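Local coordinates for protein transcriptional regulator, GntR family (Thermotoga maritima, PDB 3SXM) that probably acts as a metal-binding, DNA-binding transcription regulator of the GntR family, represented here by its metal-free, helical FCD domain, at residues E19-C22 and L23-F27. The protein carries 3 engineered substitutions. Numbering follows the deposited sequence. Where two conformers were deposited one is given.
Sequences EVFC and LENYF
C22 and Y26 meet one turn apart where helix 5-25 gives out, and Y26 is the side chain to follow outward. Its CB lies 3.4 Å from C22 O, the carbonyl that also takes the Y26 backbone N-H in a hydrogen bond of 2.9 Å. That bond is bent, its N-H...O angle down to 135°, as Y26 leaves helical geometry. CG sits anti to Y26's own carbonyl carbon (chi1 -62°), which turns the ring back along the helix and brings CD2 to 3.6 Å from C22 O; the oxygen lies at the ring edge, in its plane. At the tip, OH leaves the chain altogether and hydrogen-bonds E13 of the second subunit.

The other i to i+4 backbone bonds run from L23 N to E19 O, from E24 N to V20 O at 2.9 Å, and from N25 N to F21 O at 3.1 Å. One of the two conformers of E24 lies along V20.

On another side of the helix, the outer end of the N25 amide, whose two ends are uncertain, lies over one face of the F21 ring, the two planes 45° apart. With an alanine here, the N25 side chain would probably lose the surface it rests on, and M17 of the second subunit its packing partner.

Inward, L23 packs on helices 96-111 and 115-135, and C22 on helix 51-68. E19 turns its carboxylate to R15, Y79 and H63, a zinc ligand in the metal-bound protein, here without its metal. This is consistent with E19 being a second-shell residue of the FCD metal site, while F21 and Y26 of the same helix end face the dimer contact.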
ATOM      1  N   GLU A  19      -2.070   4.927  -3.134  1.00 11.85           N
ATOM      2  CA  GLU A  19      -2.218   5.656  -4.416  1.00 11.74           C
ATOM      3  C   GLU A  19      -1.019   5.451  -5.319  1.00 11.49           C
ATOM      4  O   GLU A  19      -1.164   5.285  -6.528  1.00 12.78           O
ATOM      5  CB  GLU A  19      -2.527   7.135  -4.152  1.00 12.39           C
ATOM      6  CG  GLU A  19      -3.785   7.388  -3.385  1.00 12.72           C
ATOM      7  CD  GLU A  19      -4.083   8.863  -3.289  1.00 14.86           C
ATOM      8  OE1 GLU A  19      -3.577   9.585  -4.180  1.00 17.00           O
ATOM      9  OE2 GLU A  19      -4.831   9.301  -2.390  1.00 14.64           O
ATOM     10  N   VAL A  20       0.183   5.517  -4.779  1.00 12.18           N
ATOM     11  CA  VAL A  20       1.392   5.344  -5.575  1.00 12.24           C
ATOM     12  C   VAL A  20       1.452   3.906  -6.074  1.00 12.52           C
ATOM     13  O   VAL A  20       1.816   3.671  -7.226  1.00 13.94           O
ATOM     14  CB  VAL A  20       2.659   5.728  -4.814  1.00 13.31           C
ATOM     15  CG1 VAL A  20       3.930   5.254  -5.559  1.00 17.90           C
ATOM     16  CG2 VAL A  20       2.682   7.253  -4.544  1.00 16.43           C
ATOM     17  N   PHE A  21       1.115   2.920  -5.227  1.00 11.00           N
ATOM     18  CA  PHE A  21       1.095   1.545  -5.704  1.00 11.90           C
ATOM     19  C   PHE A  21       0.190   1.440  -6.923  1.00 12.13           C
ATOM     20  O   PHE A  21       0.540   0.769  -7.894  1.00 12.14           O
ATOM     21  CB  PHE A  21       0.590   0.576  -4.608  1.00 14.04           C
ATOM     22  CG  PHE A  21       0.559  -0.868  -5.051  1.00 11.72           C
ATOM     23  CD1 PHE A  21       1.683  -1.650  -4.941  1.00 14.15           C
ATOM     24  CD2 PHE A  21      -0.594  -1.460  -5.544  1.00 14.80           C
ATOM     25  CE1 PHE A  21       1.671  -2.992  -5.277  1.00 16.93           C
ATOM     26  CE2 PHE A  21      -0.576  -2.773  -5.963  1.00 14.86           C
ATOM     27  CZ  PHE A  21       0.535  -3.527  -5.816  1.00 13.54           C
ATOM     28  N   CYS A  22      -1.012   1.988  -6.850  1.00 12.98           N
ATOM     29  CA  CYS A  22      -1.963   1.842  -7.965  1.00 12.29           C
ATOM     30  C   CYS A  22      -1.517   2.623  -9.209  1.00 13.89           C
ATOM     31  O   CYS A  22      -1.592   2.117 -10.333  1.00 13.86           O
ATOM     32  CB  CYS A  22      -3.370   2.217  -7.537  1.00 12.83           C
ATOM     33  SG  CYS A  22      -4.065   1.078  -6.330  1.00 14.45           S
ATOM     34  N   LEU A  23      -1.072   3.868  -9.031  1.00 13.62           N
ATOM     35  CA  LEU A  23      -0.522   4.615 -10.160  1.00 13.94           C
ATOM     36  C   LEU A  23       0.642   3.894 -10.853  1.00 14.13           C
ATOM     37  O   LEU A  23       0.729   3.836 -12.107  1.00 17.84           O
ATOM     38  CB  LEU A  23      -0.094   6.054  -9.720  1.00 14.45           C
ATOM     39  CG  LEU A  23       0.413   6.967 -10.849  1.00 15.17           C
ATOM     40  CD1 LEU A  23      -0.604   7.156 -11.990  1.00 14.30           C
ATOM     41  CD2 LEU A  23       0.844   8.295 -10.209  1.00 17.74           C
ATOM     42  N   GLU A  24       1.569   3.336 -10.079  1.00 13.65           N
ATOM     43  CA  GLU A  24       2.718   2.647 -10.614  0.53 16.71           C
ATOM     44  C   GLU A  24       2.296   1.396 -11.382  1.00 18.39           C
ATOM     45  O   GLU A  24       2.793   1.121 -12.474  1.00 21.45           O
ATOM     46  CB  GLU A  24       3.616   2.210  -9.427  0.53 13.07           C
ATOM     47  CG  GLU A  24       4.576   3.264  -8.900  0.53 25.63           C
ATOM     48  CD  GLU A  24       5.469   2.858  -7.699  0.53 36.69           C
ATOM     49  OE1 GLU A  24       6.503   3.548  -7.459  0.53 33.00           O
ATOM     50  OE2 GLU A  24       5.126   1.899  -6.970  0.53 40.04           O
ATOM     51  N   ASN A  25       1.419   0.608 -10.823  1.00 15.09           N
ATOM     52  CA  ASN A  25       1.087  -0.674 -11.395  1.00 14.33           C
ATOM     53  C   ASN A  25      -0.059  -0.683 -12.418  1.00 15.99           C
ATOM     54  O   ASN A  25      -0.214  -1.610 -13.121  1.00 17.69           O
ATOM     55  CB  ASN A  25       0.818  -1.678 -10.267  1.00 14.65           C
ATOM     56  CG  ASN A  25       2.045  -2.013  -9.482  1.00 19.71           C
ATOM     57  OD1 ASN A  25       2.264  -1.573  -8.388  1.00 21.46           O
ATOM     58  ND2 ASN A  25       2.869  -2.758 -10.086  1.00 21.13           N
ATOM     59  N   TYR A  26      -0.820   0.388 -12.488  1.00 14.23           N
ATOM     60  CA  TYR A  26      -1.961   0.503 -13.399  1.00 15.25           C
ATOM     61  C   TYR A  26      -1.856   1.768 -14.253  1.00 16.59           C
ATOM     62  O   TYR A  26      -2.837   2.258 -14.774  1.00 15.67           O
ATOM     63  CB  TYR A  26      -3.303   0.369 -12.650  1.00 13.18           C
ATOM     64  CG  TYR A  26      -3.415  -0.977 -12.019  1.00 14.54           C
ATOM     65  CD1 TYR A  26      -3.848  -2.026 -12.763  1.00 16.22           C
ATOM     66  CD2 TYR A  26      -2.932  -1.218 -10.749  1.00 16.27           C
ATOM     67  CE1 TYR A  26      -3.895  -3.302 -12.237  1.00 17.20           C
ATOM     68  CE2 TYR A  26      -2.992  -2.496 -10.204  1.00 13.99           C
ATOM     69  CZ  TYR A  26      -3.426  -3.532 -10.955  1.00 16.07           C
ATOM     70  OH  TYR A  26      -3.464  -4.846 -10.454  1.00 19.28           O
ATOM     71  N   PHE A  27      -0.627   2.292 -14.381  1.00 15.74           N
ATOM     72  CA  PHE A  27      -0.362   3.496 -15.117  1.00 14.33           C
ATOM     73  C   PHE A  27      -1.058   3.585 -16.468  1.00 16.15           C
ATOM     74  O   PHE A  27      -1.697   4.616 -16.755  1.00 16.56           O
ATOM     75  CB  PHE A  27       1.142   3.706 -15.281  1.00 14.13           C
ATOM     76  CG  PHE A  27       1.511   5.006 -15.948  1.00 13.93           C
ATOM     77  CD1 PHE A  27       1.509   6.167 -15.229  1.00 15.95           C
ATOM     78  CD2 PHE A  27       1.804   5.064 -17.277  1.00 15.77           C
ATOM     79  CE1 PHE A  27       1.838   7.377 -15.850  1.00 17.49           C
ATOM     80  CE2 PHE A  27       2.130   6.267 -17.893  1.00 23.46           C
ATOM     81  CZ  PHE A  27       2.116   7.420 -17.166  1.00 19.68           C
TER